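Local coordinates for demethylmenaquinone Methyltransferase (Thermus thermophilus, PDB 1J3L), which is an RraA-family protein of mixed alpha/beta fold whose assembly holds three copies of the chain, at residues K23-R28 and R96-L101; F61-G66 and V128-L133; N76-A81 and R102-G107. All coordinates share one frame; numbering follows the deposited sequence.

Interaction 1 of 3, residues K23-R28 and R96-L101; sequences KSFGGR and RDTEEL
Phe25 leaves strand 23-24, a short strand of the central mixed sheet of this RraA-type alpha/beta fold, and meets Thr98 and Leu101 of the short helix 98-101. Upstream of it, Lys23 and Ser24 run antiparallel to strand 107-110, with Lys23 paired to Ala110 through the backbone; Phe25 continues the pairing with Leu108. At Phe25 the chain turns out of the strand, and its side chain points toward the helix, CG lying anti to the carbonyl carbon (chi1 -66°). Ring atoms CD1 and CE1 meet the methyl of Thr98 obliquely, with Phe25 CE1 3.3 Å from Thr98 CG2, a tight approach. Nearer the backbone, Phe25 CB rests on Leu101 CD1 at 3.9 Å, and Ala113 and Val95 also touch the Phe25 side chain. Gly26 brings its bare CA to 3.6 Å from Leu101 O, so the two backbones come close, while Gly27 pairs with Val104. On the helix side, Thr98 N is hydrogen-bonded to Asp148 OD1 of the second subunit, and Glu99 forms a salt bridge with Arg30 of that subunit, so the helix packed on Phe25 also lines a subunit interface. The polar link across the contact is a single water in the plane of the Phe25 ring, at its edge: it donates to Phe25 O at 2.7 Å and to Thr98 O at 2.5 Å.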
loop_
_atom_site.group_PDB
_atom_site.type_symbol
_atom_site.label_atom_id
_atom_site.label_comp_id
_atom_site.label_asym_id
_atom_site.label_seq_id
_atom_site.Cartn_x
_atom_site.Cartn_y
_atom_site.Cartn_z
ATOM N N LYS A 23 2.081 -7.469 0.819
ATOM C CA LYS A 23 3.364 -6.899 1.181
ATOM C C LYS A 23 4.325 -8.076 1.253
ATOM O O LYS A 23 3.921 -9.187 1.570
ATOM C CB LYS A 23 3.283 -6.189 2.530
ATOM C CG LYS A 23 2.194 -5.124 2.579
ATOM C CD LYS A 23 2.398 -4.127 3.713
ATOM C CE LYS A 23 1.242 -3.134 3.777
ATOM N NZ LYS A 23 1.550 -1.948 4.632
ATOM N N SER A 24 5.586 -7.845 0.917
ATOM C CA SER A 24 6.571 -8.905 0.971
ATOM C C SER A 24 7.261 -8.813 2.328
ATOM O O SER A 24 7.920 -7.823 2.634
ATOM C CB SER A 24 7.585 -8.743 -0.167
ATOM O OG SER A 24 8.288 -9.948 -0.400
ATOM N N PHE A 25 7.110 -9.853 3.141
ATOM C CA PHE A 25 7.705 -9.870 4.471
ATOM C C PHE A 25 8.879 -10.850 4.602
ATOM O O PHE A 25 9.687 -10.735 5.524
ATOM C CB PHE A 25 6.636 -10.236 5.517
ATOM C CG PHE A 25 5.542 -9.211 5.677
ATOM C CD1 PHE A 25 5.740 -8.070 6.441
ATOM C CD2 PHE A 25 4.293 -9.415 5.096
ATOM C CE1 PHE A 25 4.708 -7.150 6.632
ATOM C CE2 PHE A 25 3.260 -8.509 5.278
ATOM C CZ PHE A 25 3.464 -7.368 6.050
ATOM N N GLY A 26 8.967 -11.818 3.695
ATOM C CA GLY A 26 10.035 -12.807 3.762
ATOM C C GLY A 26 11.357 -12.352 3.177
ATOM O O GLY A 26 11.459 -11.262 2.621
ATOM N N GLY A 27 12.379 -13.190 3.307
ATOM C CA GLY A 27 13.687 -12.850 2.772
ATOM C C GLY A 27 13.784 -13.086 1.272
ATOM O O GLY A 27 14.762 -12.685 0.645
ATOM N N ARG A 28 12.780 -13.744 0.692
ATOM C CA ARG A 28 12.778 -14.003 -0.752
ATOM C C ARG A 28 11.665 -13.212 -1.426
ATOM O O ARG A 28 10.493 -13.365 -1.072
ATOM C CB ARG A 28 12.553 -15.491 -1.059
ATOM C CG ARG A 28 13.551 -16.449 -0.436
ATOM C CD ARG A 28 14.943 -16.345 -1.030
ATOM N NE ARG A 28 15.826 -17.330 -0.405
ATOM C CZ ARG A 28 17.128 -17.446 -0.647
ATOM N NH1 ARG A 28 17.729 -16.637 -1.514
ATOM N NH2 ARG A 28 17.836 -18.370 -0.010
ATOM N N ARG A 96 2.855 -11.450 11.734
ATOM C CA ARG A 96 3.502 -10.591 12.734
ATOM C C ARG A 96 4.999 -10.907 12.907
ATOM O O ARG A 96 5.496 -11.891 12.369
ATOM C CB ARG A 96 2.765 -10.649 14.083
ATOM C CG ARG A 96 2.908 -11.921 14.887
ATOM C CD ARG A 96 2.127 -11.795 16.175
ATOM N NE ARG A 96 2.497 -12.827 17.140
ATOM C CZ ARG A 96 2.306 -12.717 18.448
ATOM N NH1 ARG A 96 1.745 -11.617 18.950
ATOM N NH2 ARG A 96 2.699 -13.695 19.254
ATOM N N ASP A 97 5.709 -10.068 13.661
ATOM C CA ASP A 97 7.161 -10.199 13.883
ATOM C C ASP A 97 7.873 -9.890 12.574
ATOM O O ASP A 97 8.853 -10.537 12.216
ATOM C CB ASP A 97 7.580 -11.610 14.322
ATOM C CG ASP A 97 6.817 -12.109 15.535
ATOM O OD1 ASP A 97 6.331 -11.294 16.348
ATOM O OD2 ASP A 97 6.724 -13.343 15.674
ATOM N N THR A 98 7.371 -8.898 11.860
ATOM C CA THR A 98 7.960 -8.512 10.593
ATOM C C THR A 98 9.493 -8.470 10.600
ATOM O O THR A 98 10.118 -8.924 9.645
ATOM C CB THR A 98 7.405 -7.157 10.128
ATOM O OG1 THR A 98 7.416 -6.240 11.220
ATOM C CG2 THR A 98 5.981 -7.308 9.650
ATOM N N GLU A 99 10.106 -7.936 11.654
ATOM C CA GLU A 99 11.566 -7.891 11.687
ATOM C C GLU A 99 12.147 -9.307 11.584
ATOM O O GLU A 99 13.156 -9.525 10.921
ATOM C CB GLU A 99 12.096 -7.216 12.963
ATOM C CG GLU A 99 13.605 -6.890 12.864
ATOM C CD GLU A 99 14.234 -6.423 14.169
ATOM O OE1 GLU A 99 13.613 -5.608 14.890
ATOM O OE2 GLU A 99 15.369 -6.866 14.462
ATOM N N GLU A 100 11.509 -10.272 12.238
ATOM C CA GLU A 100 11.982 -11.654 12.170
ATOM C C GLU A 100 11.657 -12.345 10.832
ATOM O O GLU A 100 12.460 -13.127 10.321
ATOM C CB GLU A 100 11.403 -12.473 13.331
ATOM C CG GLU A 100 11.984 -12.129 14.698
ATOM C CD GLU A 100 11.215 -12.798 15.828
ATOM O OE1 GLU A 100 10.858 -13.987 15.680
ATOM O OE2 GLU A 100 10.974 -12.141 16.864
ATOM N N LEU A 101 10.493 -12.051 10.261
ATOM C CA LEU A 101 10.106 -12.672 9.000
ATOM C C LEU A 101 11.102 -12.345 7.889
ATOM O O LEU A 101 11.457 -13.215 7.086
ATOM C CB LEU A 101 8.698 -12.212 8.584
ATOM C CG LEU A 101 7.532 -12.501 9.546
ATOM C CD1 LEU A 101 6.241 -12.016 8.911
ATOM C CD2 LEU A 101 7.428 -14.001 9.873
HETATM O O HOH W 1 9.043 -8.831 7.369
#

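Interaction 2 of 3, residues F61-G66 and V128-L133; sequences FVDGGG and VPLKVL
Phe61 and Asp63, on one side of strand 58-63 in the central mixed sheet, face Leu130 and Val132 of the small antiparallel pair 130-132/135-137. The two strand segments cross at 78° with axes 8.6 Å apart, too far for backbone pairing, so side chains fill the layer between them. Phe61 has CG anti to its own N (chi1 -158°), which sends the ring toward Val132; the two side chains approach from opposite directions, and Phe61 CE1 lies 3.7 Å from Val132 CG2. Leu130 comes in obliquely, its CD1 4.0 Å from Phe61 CD1, and its other methyl, CD2, packs 3.9 Å from Asp63 CB. Val137 closes on both Phe61 and Leu130 within the same apolar layer. Asp63, also extended (chi1 -176°), slides past Val132 and splits its carboxylate between two tasks. OD1 accepts Gly65 N at 2.7 Å, nearly in line with the C-O bond, forming an Asx turn at the run of glycines 64-66. Asp63 OD2 accepts a hydrogen bond from a water 2.8 Å away, and that same water donates to Lys131 O at 2.9 Å.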
loop_
_atom_site.group_PDB
_atom_site.type_symbol
_atom_site.label_atom_id
_atom_site.label_comp_id
_atom_site.label_asym_id
_atom_site.label_seq_id
_atom_site.Cartn_x
_atom_site.Cartn_y
_atom_site.Cartn_z
ATOM N N PHE A 61 -0.714 -21.588 0.652
ATOM C CA PHE A 61 -1.565 -20.430 0.448
ATOM C C PHE A 61 -2.598 -20.473 1.570
ATOM O O PHE A 61 -3.437 -21.372 1.617
ATOM C CB PHE A 61 -2.256 -20.518 -0.919
ATOM C CG PHE A 61 -2.713 -19.193 -1.456
ATOM C CD1 PHE A 61 -3.603 -18.407 -0.744
ATOM C CD2 PHE A 61 -2.267 -18.741 -2.683
ATOM C CE1 PHE A 61 -4.035 -17.184 -1.249
ATOM C CE2 PHE A 61 -2.697 -17.518 -3.195
ATOM C CZ PHE A 61 -3.583 -16.745 -2.478
ATOM N N VAL A 62 -2.516 -19.514 2.484
ATOM C CA VAL A 62 -3.439 -19.460 3.610
ATOM C C VAL A 62 -4.510 -18.411 3.409
ATOM O O VAL A 62 -4.219 -17.216 3.317
ATOM C CB VAL A 62 -2.712 -19.130 4.925
ATOM C CG1 VAL A 62 -3.682 -19.200 6.080
ATOM C CG2 VAL A 62 -1.558 -20.083 5.127
ATOM N N ASP A 63 -5.750 -18.868 3.324
ATOM C CA ASP A 63 -6.872 -17.956 3.161
ATOM C C ASP A 63 -7.377 -17.612 4.563
ATOM O O ASP A 63 -7.978 -18.456 5.229
ATOM C CB ASP A 63 -7.991 -18.621 2.364
ATOM C CG ASP A 63 -9.128 -17.680 2.086
ATOM O OD1 ASP A 63 -9.410 -16.824 2.951
ATOM O OD2 ASP A 63 -9.742 -17.796 1.011
ATOM N N GLY A 64 -7.114 -16.388 5.016
ATOM C CA GLY A 64 -7.552 -15.984 6.342
ATOM C C GLY A 64 -8.810 -15.144 6.291
ATOM O O GLY A 64 -9.135 -14.416 7.231
ATOM N N GLY A 65 -9.535 -15.247 5.187
ATOM C CA GLY A 65 -10.744 -14.459 5.059
ATOM C C GLY A 65 -10.376 -12.996 4.940
ATOM O O GLY A 65 -11.235 -12.123 5.031
ATOM N N GLY A 66 -9.083 -12.739 4.745
ATOM C CA GLY A 66 -8.589 -11.382 4.603
ATOM C C GLY A 66 -8.505 -10.611 5.905
ATOM O O GLY A 66 -8.180 -9.424 5.893
ATOM N N VAL A 128 -8.352 -27.446 0.295
ATOM C CA VAL A 128 -9.657 -27.245 -0.337
ATOM C C VAL A 128 -9.552 -26.112 -1.348
ATOM O O VAL A 128 -8.675 -25.254 -1.236
ATOM C CB VAL A 128 -10.743 -26.838 0.673
ATOM C CG1 VAL A 128 -11.010 -27.967 1.649
ATOM C CG2 VAL A 128 -10.317 -25.580 1.395
ATOM N N PRO A 129 -10.438 -26.099 -2.358
ATOM C CA PRO A 129 -10.387 -25.027 -3.353
ATOM C C PRO A 129 -10.631 -23.697 -2.645
ATOM O O PRO A 129 -11.531 -23.594 -1.813
ATOM C CB PRO A 129 -11.529 -25.387 -4.306
ATOM C CG PRO A 129 -11.572 -26.879 -4.231
ATOM C CD PRO A 129 -11.415 -27.132 -2.749
ATOM N N LEU A 130 -9.834 -22.687 -2.964
ATOM C CA LEU A 130 -9.994 -21.376 -2.344
ATOM C C LEU A 130 -10.400 -20.355 -3.389
ATOM O O LEU A 130 -10.128 -20.527 -4.577
ATOM C CB LEU A 130 -8.678 -20.898 -1.723
ATOM C CG LEU A 130 -7.893 -21.755 -0.739
ATOM C CD1 LEU A 130 -6.579 -21.046 -0.460
ATOM C CD2 LEU A 130 -8.671 -21.973 0.543
ATOM N N LYS A 131 -11.032 -19.281 -2.935
ATOM C CA LYS A 131 -11.435 -18.201 -3.823
ATOM C C LYS A 131 -10.851 -16.937 -3.196
ATOM O O LYS A 131 -11.355 -16.442 -2.191
ATOM C CB LYS A 131 -12.966 -18.100 -3.901
ATOM C CG LYS A 131 -13.474 -17.193 -5.019
ATOM C CD LYS A 131 -14.884 -16.687 -4.741
ATOM C CE LYS A 131 -14.908 -15.822 -3.481
ATOM N NZ LYS A 131 -16.228 -15.174 -3.232
ATOM N N VAL A 132 -9.780 -16.419 -3.787
ATOM C CA VAL A 132 -9.119 -15.230 -3.256
ATOM C C VAL A 132 -9.110 -14.070 -4.246
ATOM O O VAL A 132 -8.595 -14.196 -5.360
ATOM C CB VAL A 132 -7.661 -15.553 -2.835
ATOM C CG1 VAL A 132 -6.959 -14.290 -2.356
ATOM C CG2 VAL A 132 -7.663 -16.602 -1.726
ATOM N N LEU A 133 -9.668 -12.938 -3.821
ATOM C CA LEU A 133 -9.753 -11.753 -4.669
ATOM C C LEU A 133 -10.220 -12.162 -6.057
ATOM O O LEU A 133 -9.565 -11.881 -7.058
ATOM C CB LEU A 133 -8.400 -11.035 -4.764
ATOM C CG LEU A 133 -7.878 -10.321 -3.508
ATOM C CD1 LEU A 133 -6.547 -9.657 -3.822
ATOM C CD2 LEU A 133 -8.885 -9.278 -3.034
HETATM O O HOH W 2 -11.148 -15.379 0.481
#

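Interaction 3 of 3, residues N76-A81 and R102-G107; sequences NLARRA and REVPIG
Val104 turns its two methyls onto helix 75-83, one against the backbone and one against side chains. Val104 and Ile106 both point toward the helix, which meets them along the side carrying Ala78, Arg79 and Ala81. Val104 places CG1 3.6 Å from Ala78 O, while CG2 reaches into the notch between two neighbouring residues: Ala78 CB and Arg79 CG are each 4.0 Å from Val104 CG2. The arginine chain crosses the valine at about a right angle, offering only its aliphatic start. Farther out it bends at chi3 (-75°), and the guanidinium turns to Glu100, with which NH1 forms a salt bridge; NH2 adds a weak bond to Asn76 OD1 one turn back. The charged end is thus held by Glu100 and, weakly, Asn76, while CG joins the apolar contact.

Ile106, two residues on, also meets the helix. Its CG1 lies between the backbone N and the carbonyl carbon (chi1 61°), and the chain then extends to bring Ile106 CD1 within 3.5 Å of Ala78 O and 4.2 Å of Ala81 CB. Between the two apolar residues, Pro105 is the centre of an inverse gamma turn, closed by Ile106 N bonding to Val104 O at 2.8 Å. Trp82 also packs on Val104, Pro105 and Ile106, while Leu51 of helix 45-51 touches Ala81. The whole is apolar helix-to-loop packing, small alanines receiving branched side chains, where a connection leads into strand 107-110 of an alpha/beta fold.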
loop_
_atom_site.group_PDB
_atom_site.type_symbol
_atom_site.label_atom_id
_atom_site.label_comp_id
_atom_site.label_asym_id
_atom_site.label_seq_id
_atom_site.Cartn_x
_atom_site.Cartn_y
_atom_site.Cartn_z
ATOM N N ASN A 76 8.214 -17.626 14.642
ATOM C CA ASN A 76 8.389 -19.059 14.866
ATOM C C ASN A 76 7.946 -19.919 13.689
ATOM O O ASN A 76 8.693 -20.781 13.236
ATOM C CB ASN A 76 7.636 -19.509 16.126
ATOM C CG ASN A 76 8.178 -18.873 17.397
ATOM O OD1 ASN A 76 9.388 -18.740 17.575
ATOM N ND2 ASN A 76 7.278 -18.492 18.297
ATOM N N LEU A 77 6.727 -19.703 13.211
ATOM C CA LEU A 77 6.232 -20.488 12.086
ATOM C C LEU A 77 7.032 -20.228 10.818
ATOM O O LEU A 77 7.259 -21.137 10.024
ATOM C CB LEU A 77 4.745 -20.213 11.845
ATOM C CG LEU A 77 3.816 -20.794 12.920
ATOM C CD1 LEU A 77 2.373 -20.549 12.525
ATOM C CD2 LEU A 77 4.062 -22.304 13.082
ATOM N N ALA A 78 7.477 -18.994 10.627
ATOM C CA ALA A 78 8.261 -18.686 9.440
ATOM C C ALA A 78 9.517 -19.557 9.434
ATOM O O ALA A 78 9.844 -20.193 8.425
ATOM C CB ALA A 78 8.642 -17.212 9.426
ATOM N N ARG A 79 10.215 -19.581 10.566
ATOM C CA ARG A 79 11.426 -20.370 10.692
ATOM C C ARG A 79 11.107 -21.851 10.559
ATOM O O ARG A 79 11.862 -22.583 9.959
ATOM C CB ARG A 79 12.099 -20.104 12.043
ATOM C CG ARG A 79 12.640 -18.685 12.202
ATOM C CD ARG A 79 13.412 -18.467 13.531
ATOM N NE ARG A 79 12.568 -18.351 14.730
ATOM C CZ ARG A 79 12.010 -17.224 15.163
ATOM N NH1 ARG A 79 12.213 -16.104 14.495
ATOM N NH2 ARG A 79 11.224 -17.222 16.240
ATOM N N ARG A 80 9.983 -22.290 11.115
ATOM C CA ARG A 80 9.619 -23.696 11.015
ATOM C C ARG A 80 9.392 -24.075 9.544
ATOM O O ARG A 80 9.927 -25.076 9.065
ATOM C CB ARG A 80 8.368 -23.992 11.852
ATOM C CG ARG A 80 8.231 -25.454 12.214
ATOM C CD ARG A 80 9.492 -25.984 12.899
ATOM N NE ARG A 80 9.507 -27.442 12.856
ATOM C CZ ARG A 80 10.607 -28.181 12.774
ATOM N NH1 ARG A 80 11.800 -27.604 12.732
ATOM N NH2 ARG A 80 10.512 -29.500 12.702
ATOM N N ALA A 81 8.621 -23.253 8.831
ATOM C CA ALA A 81 8.322 -23.487 7.419
ATOM C C ALA A 81 9.603 -23.641 6.627
ATOM O O ALA A 81 9.709 -24.502 5.742
ATOM C CB ALA A 81 7.496 -22.331 6.851
ATOM N N ARG A 102 11.549 -11.088 7.868
ATOM C CA ARG A 102 12.483 -10.581 6.863
ATOM C C ARG A 102 13.798 -11.354 6.804
ATOM O O ARG A 102 14.447 -11.415 5.764
ATOM C CB ARG A 102 12.793 -9.109 7.141
ATOM C CG ARG A 102 13.608 -8.430 6.063
ATOM C CD ARG A 102 12.725 -8.059 4.869
ATOM N NE ARG A 102 13.497 -7.492 3.769
ATOM C CZ ARG A 102 14.385 -8.176 3.053
ATOM N NH1 ARG A 102 14.609 -9.460 3.321
ATOM N NH2 ARG A 102 15.057 -7.578 2.075
ATOM N N GLU A 103 14.174 -11.943 7.929
ATOM C CA GLU A 103 15.418 -12.692 8.043
ATOM C C GLU A 103 15.359 -14.171 7.666
ATOM O O GLU A 103 16.386 -14.842 7.687
ATOM C CB GLU A 103 15.952 -12.545 9.474
ATOM C CG GLU A 103 16.483 -11.154 9.741
ATOM C CD GLU A 103 16.842 -10.921 11.189
ATOM O OE1 GLU A 103 17.521 -11.779 11.792
ATOM O OE2 GLU A 103 16.449 -9.863 11.718
ATOM N N VAL A 104 14.170 -14.673 7.339
ATOM C CA VAL A 104 14.006 -16.080 6.966
ATOM C C VAL A 104 14.049 -16.172 5.444
ATOM O O VAL A 104 13.286 -15.495 4.753
ATOM C CB VAL A 104 12.661 -16.644 7.483
ATOM C CG1 VAL A 104 12.569 -18.142 7.193
ATOM C CG2 VAL A 104 12.524 -16.372 8.976
ATOM N N PRO A 105 14.946 -17.012 4.901
ATOM C CA PRO A 105 15.069 -17.156 3.445
ATOM C C PRO A 105 13.988 -17.960 2.743
ATOM O O PRO A 105 14.262 -18.992 2.140
ATOM C CB PRO A 105 16.469 -17.757 3.270
ATOM C CG PRO A 105 16.625 -18.603 4.502
ATOM C CD PRO A 105 16.012 -17.752 5.607
ATOM N N ILE A 106 12.757 -17.470 2.841
ATOM C CA ILE A 106 11.597 -18.068 2.195
ATOM C C ILE A 106 10.716 -16.906 1.766
ATOM O O ILE A 106 10.883 -15.783 2.243
ATOM C CB ILE A 106 10.749 -18.957 3.142
ATOM C CG1 ILE A 106 10.205 -18.118 4.303
ATOM C CG2 ILE A 106 11.567 -20.135 3.625
ATOM C CD1 ILE A 106 9.241 -18.869 5.188
ATOM N N GLY A 107 9.792 -17.178 0.857
ATOM C CA GLY A 107 8.883 -16.144 0.416
ATOM C C GLY A 107 7.768 -16.025 1.429
ATOM O O GLY A 107 7.293 -17.040 1.940
#

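From the N terminus, segment 23-28 comes first and waits until 96-101 for its partner, so interaction 1 closes a long loop. Segment 61-66 opens inside that loop but finds 128-133 beyond it, and interactions 1 and 2 therefore cross. Interaction 3, between 76-81 and 102-107, is nested within interaction 2 and crosses interaction 1. Interactions 1 and 3 touch, their centres 8 Å apart: they share a backbone link and side-chain packing, making one cluster of strand 23-24, two helices and a loop. Interaction 2, its centre about 20 Å from either of the other centres, ties the hairpin to the central sheet.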